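Local coordinates for uncharacterized protein VPA0106 (Vibrio parahaemolyticus, PDB 3U07) that is of unknown function but probably carries a signal sequence for export, and combines DUF1254 and DUF1214 family regions, at residues D288-G291 / D292-R295; W307-P311 / I312-Y316. The protein carries 2 engineered substitutions. All coordinates share one frame; numbering follows the deposited sequence.

Contact 1: residues D288-G291 / D292-R295; sequences DTLG and DAPR
Arg295 folds back on its own chain through bends at chi2 (-57°) and chi3 (86°), and these two turns carry its guanidinium away from the start of helix 295-305 toward the carbonyls of Leu290 and Ala293. What it meets there is a type I beta turn from Leu290 to Ala293, the link between helix 287-290 and the next helix, for which Pro294 is the N-cap residue. The turn is closed by the backbone bond from Ala293 N to Leu290 O, 2.9 Å long, with the donor above the carbonyl plane. Arg295 NH2 also reaches Leu290 O at 2.8 Å, but the hydrogen points poorly and the bond is weak. Its firmer hold is on the far end of the turn. Side-on, Arg295 NH2 at 2.9 Å and Arg295 NE at 3.2 Å both bond to Ala293 O, which lies almost exactly in the guanidinium plane; this double grip fixes the rotation of the group. The remaining nitrogen, NH1, is bonded to Tyr119 OH, while Phe298 adds a cation-pi contact. The turn also brings Leu290 and Ala293 close together, and the methyl CD2 of Leu290 rests 3.7 Å from Ala293 CB.

Contact 2: residues W307-P311 / I312-Y316; sequences WGLPP and IEASY
Leu309 lays its two methyls over the two residues just before strand 315-319: Leu309 CD1 sits 3.7 Å from Ala314 CB, while Leu309 CD2 approaches Glu313 CB at 4.1 Å. The leucine and glutamate side chains cross at about a right angle. The far end of Glu313 leads off in another direction. With CG anti to the carbonyl carbon and the chain bent at chi2 (-61°), the glutamate turns its carboxylate toward Arg127, and OE1 forms a salt bridge with NE of that arginine. Strand 109-115 adds Ile110 and His112 against Leu309. The backbone here makes a single helical turn centred on Pro310 O, which accepts two amides: Glu313 N at 3.0 Å, from above the carbonyl plane, and Ala314 N at 3.3 Å, lying in that plane. An i to i+3 and an i to i+4 bond thus share one acceptor, an alpha-turn enclosing a beta turn, and it delivers the chain into strand 315-319, an outer strand of an antiparallel sheet. At Ser315, the first residue of that strand, a side chain adds a further bond. Ser315 keeps OG beside its own backbone N (chi1 -74°), from where it bonds to Pro311 O at 2.8 Å and also lies 3.3 Å from Pro311 CB. Backbone bonds to Phe414 meanwhile hold Ser315 in the sheet, and Gln422 of helix 419-423 packs on both the serine and Pro311. Near this bond, Pro311 CA directs its hydrogen at Ala314 O, 3.3 Å away and nearly straight at 165°.

Following the chain from the N terminus, contact 1 comes first and closes the short turn between helix 287-290 and helix 295-305. That helix then carries the chain on to the loop where contact 2 closes the bend into strand 315-319. The two are in series, neither nested nor crossing, with centres about 16 Å apart and nearest atoms about 7 Å apart, and they do not touch. Contact 1 lies against helices 26-52 and 233-239, whereas contact 2 sits between strands 109-115 and 120-125 and helix 419-423. The loop between those two strands is a shared neighbour, with Tyr119 on contact 1 and His118 meeting Trp307.

Contact 1: residues D288-G291 / D292-R295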
loop_
_atom_site.group_PDB
_atom_site.type_symbol
_atom_site.label_atom_id
_atom_site.label_comp_id
_atom_site.label_asym_id
_atom_site.label_seq_id
_atom_site.Cartn_x
_atom_site.Cartn_y
_atom_site.Cartn_z
ATOM N N ASP A 288 3.360 -12.076 10.259
ATOM C CA ASP A 288 4.485 -12.638 10.967
ATOM C C ASP A 288 5.322 -11.588 11.693
ATOM O O ASP A 288 5.986 -11.888 12.681
ATOM C CB ASP A 288 5.335 -13.419 10.018
ATOM C CG ASP A 288 4.963 -14.880 9.994
ATOM O OD1 ASP A 288 4.900 -15.483 11.084
ATOM O OD2 ASP A 288 4.763 -15.435 8.890
ATOM N N THR A 289 5.309 -10.360 11.188
ATOM C CA THR A 289 6.119 -9.308 11.801
ATOM C C THR A 289 5.308 -8.332 12.630
ATOM O O THR A 289 5.849 -7.666 13.497
ATOM C CB THR A 289 6.912 -8.500 10.743
ATOM O OG1 THR A 289 6.002 -7.925 9.798
ATOM C CG2 THR A 289 7.908 -9.392 10.015
ATOM N N LEU A 290 4.009 -8.235 12.381
ATOM C CA LEU A 290 3.213 -7.296 13.163
ATOM C C LEU A 290 2.008 -7.908 13.870
ATOM O O LEU A 290 1.309 -7.225 14.617
ATOM C CB LEU A 290 2.772 -6.128 12.274
ATOM C CG LEU A 290 3.901 -5.230 11.760
ATOM C CD1 LEU A 290 3.362 -4.277 10.704
ATOM C CD2 LEU A 290 4.517 -4.454 12.924
ATOM N N GLY A 291 1.772 -9.196 13.647
ATOM C CA GLY A 291 0.642 -9.849 14.282
ATOM C C GLY A 291 0.574 -9.613 15.784
ATOM O O GLY A 291 -0.510 -9.418 16.334
ATOM N N ASP A 292 1.726 -9.622 16.450
ATOM C CA ASP A 292 1.762 -9.412 17.894
ATOM C C ASP A 292 2.285 -8.036 18.306
ATOM O O ASP A 292 2.554 -7.799 19.482
ATOM C CB ASP A 292 2.605 -10.505 18.551
ATOM C CG ASP A 292 1.915 -11.861 18.531
ATOM O OD1 ASP A 292 2.579 -12.863 18.192
ATOM O OD2 ASP A 292 0.711 -11.920 18.861
ATOM N N ALA A 293 2.417 -7.130 17.342
ATOM C CA ALA A 293 2.911 -5.785 17.626
ATOM C C ALA A 293 1.805 -4.942 18.254
ATOM O O ALA A 293 0.620 -5.233 18.076
ATOM C CB ALA A 293 3.404 -5.130 16.346
ATOM N N PRO A 294 2.179 -3.882 18.998
ATOM C CA PRO A 294 1.217 -2.989 19.656
ATOM C C PRO A 294 0.155 -2.496 18.672
ATOM O O PRO A 294 0.478 -2.081 17.555
ATOM C CB PRO A 294 2.100 -1.856 20.176
ATOM C CG PRO A 294 3.391 -2.550 20.472
ATOM C CD PRO A 294 3.560 -3.424 19.245
ATOM N N ARG A 295 -1.107 -2.538 19.094
ATOM C CA ARG A 295 -2.211 -2.122 18.234
ATOM C C ARG A 295 -2.254 -0.650 17.832
ATOM O O ARG A 295 -2.578 -0.343 16.681
ATOM C CB ARG A 295 -3.557 -2.505 18.862
ATOM C CG ARG A 295 -3.860 -4.005 18.899
ATOM C CD ARG A 295 -3.813 -4.626 17.512
ATOM N NE ARG A 295 -2.463 -5.024 17.125
ATOM C CZ ARG A 295 -2.156 -5.569 15.952
ATOM N NH1 ARG A 295 -3.108 -5.774 15.049
ATOM N NH2 ARG A 295 -0.904 -5.918 15.682
#

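Contact 2: residues W307-P311 / I312-Y316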
loop_
_atom_site.group_PDB
_atom_site.type_symbol
_atom_site.label_atom_id
_atom_site.label_comp_id
_atom_site.label_asym_id
_atom_site.label_seq_id
_atom_site.Cartn_x
_atom_site.Cartn_y
_atom_site.Cartn_z
ATOM N N TRP A 307 -3.024 0.736 3.003
ATOM C CA TRP A 307 -2.705 -0.112 1.856
ATOM C C TRP A 307 -1.249 0.007 1.395
ATOM O O TRP A 307 -0.890 -0.470 0.320
ATOM C CB TRP A 307 -3.645 0.203 0.683
ATOM C CG TRP A 307 -5.103 0.128 1.039
ATOM C CD1 TRP A 307 -6.046 1.101 0.849
ATOM C CD2 TRP A 307 -5.784 -0.971 1.663
ATOM N NE1 TRP A 307 -7.270 0.677 1.311
ATOM C CE2 TRP A 307 -7.139 -0.593 1.807
ATOM C CE3 TRP A 307 -5.385 -2.245 2.093
ATOM C CZ2 TRP A 307 -8.093 -1.436 2.389
ATOM C CZ3 TRP A 307 -6.337 -3.084 2.669
ATOM C CH2 TRP A 307 -7.676 -2.676 2.803
ATOM N N GLY A 308 -0.413 0.631 2.218
ATOM C CA GLY A 308 0.983 0.789 1.859
ATOM C C GLY A 308 1.799 -0.491 1.904
ATOM O O GLY A 308 1.536 -1.402 2.696
ATOM N N LEU A 309 2.794 -0.558 1.027
ATOM C CA LEU A 309 3.697 -1.702 0.943
ATOM C C LEU A 309 4.649 -1.727 2.132
ATOM O O LEU A 309 4.973 -0.681 2.697
ATOM C CB LEU A 309 4.551 -1.615 -0.326
ATOM C CG LEU A 309 4.012 -2.109 -1.665
ATOM C CD1 LEU A 309 4.886 -1.584 -2.790
ATOM C CD2 LEU A 309 3.993 -3.638 -1.678
ATOM N N PRO A 310 5.087 -2.926 2.544
ATOM C CA PRO A 310 6.023 -3.014 3.667
ATOM C C PRO A 310 7.270 -2.272 3.163
ATOM O O PRO A 310 7.608 -2.355 1.983
ATOM C CB PRO A 310 6.255 -4.515 3.801
ATOM C CG PRO A 310 4.905 -5.085 3.390
ATOM C CD PRO A 310 4.585 -4.259 2.163
ATOM N N PRO A 311 7.970 -1.548 4.043
ATOM C CA PRO A 311 9.163 -0.806 3.619
ATOM C C PRO A 311 10.265 -1.536 2.846
ATOM O O PRO A 311 10.991 -0.903 2.079
ATOM C CB PRO A 311 9.667 -0.192 4.925
ATOM C CG PRO A 311 9.172 -1.144 5.968
ATOM C CD PRO A 311 7.779 -1.443 5.499
ATOM N N ILE A 312 10.393 -2.848 3.026
ATOM C CA ILE A 312 11.427 -3.604 2.321
ATOM C C ILE A 312 11.140 -3.665 0.821
ATOM O O ILE A 312 12.049 -3.857 0.017
ATOM C CB ILE A 312 11.564 -5.046 2.887
ATOM C CG1 ILE A 312 12.797 -5.732 2.283
ATOM C CG2 ILE A 312 10.308 -5.852 2.587
ATOM C CD1 ILE A 312 13.135 -7.069 2.932
ATOM N N GLU A 313 9.876 -3.493 0.447
ATOM C CA GLU A 313 9.497 -3.520 -0.961
ATOM C C GLU A 313 9.531 -2.099 -1.507
ATOM O O GLU A 313 9.936 -1.867 -2.647
ATOM C CB GLU A 313 8.083 -4.076 -1.138
ATOM C CG GLU A 313 7.848 -5.461 -0.558
ATOM C CD GLU A 313 8.736 -6.522 -1.179
ATOM O OE1 GLU A 313 9.225 -6.311 -2.307
ATOM O OE2 GLU A 313 8.932 -7.576 -0.541
ATOM N N ALA A 314 9.086 -1.155 -0.686
ATOM C CA ALA A 314 9.055 0.248 -1.082
ATOM C C ALA A 314 9.027 1.168 0.130
ATOM O O ALA A 314 8.203 1.011 1.027
ATOM C CB ALA A 314 7.836 0.519 -1.964
ATOM N N SER A 315 9.951 2.119 0.156
ATOM C CA SER A 315 10.020 3.096 1.234
ATOM C C SER A 315 9.946 4.453 0.560
ATOM O O SER A 315 10.123 4.558 -0.656
ATOM C CB SER A 315 11.327 2.966 2.011
ATOM O OG SER A 315 11.319 1.816 2.833
ATOM N N TYR A 316 9.680 5.496 1.331
ATOM C CA TYR A 316 9.588 6.811 0.723
ATOM C C TYR A 316 10.018 7.921 1.660
ATOM O O TYR A 316 10.178 7.719 2.868
ATOM C CB TYR A 316 8.152 7.069 0.241
ATOM C CG TYR A 316 7.213 7.572 1.314
ATOM C CD1 TYR A 316 6.950 6.815 2.454
ATOM C CD2 TYR A 316 6.613 8.826 1.205
ATOM C CE1 TYR A 316 6.114 7.297 3.463
ATOM C CE2 TYR A 316 5.778 9.319 2.207
ATOM C CZ TYR A 316 5.535 8.550 3.333
ATOM O OH TYR A 316 4.725 9.044 4.330
HETATM O O HOH W 1 6.300 1.345 2.789
#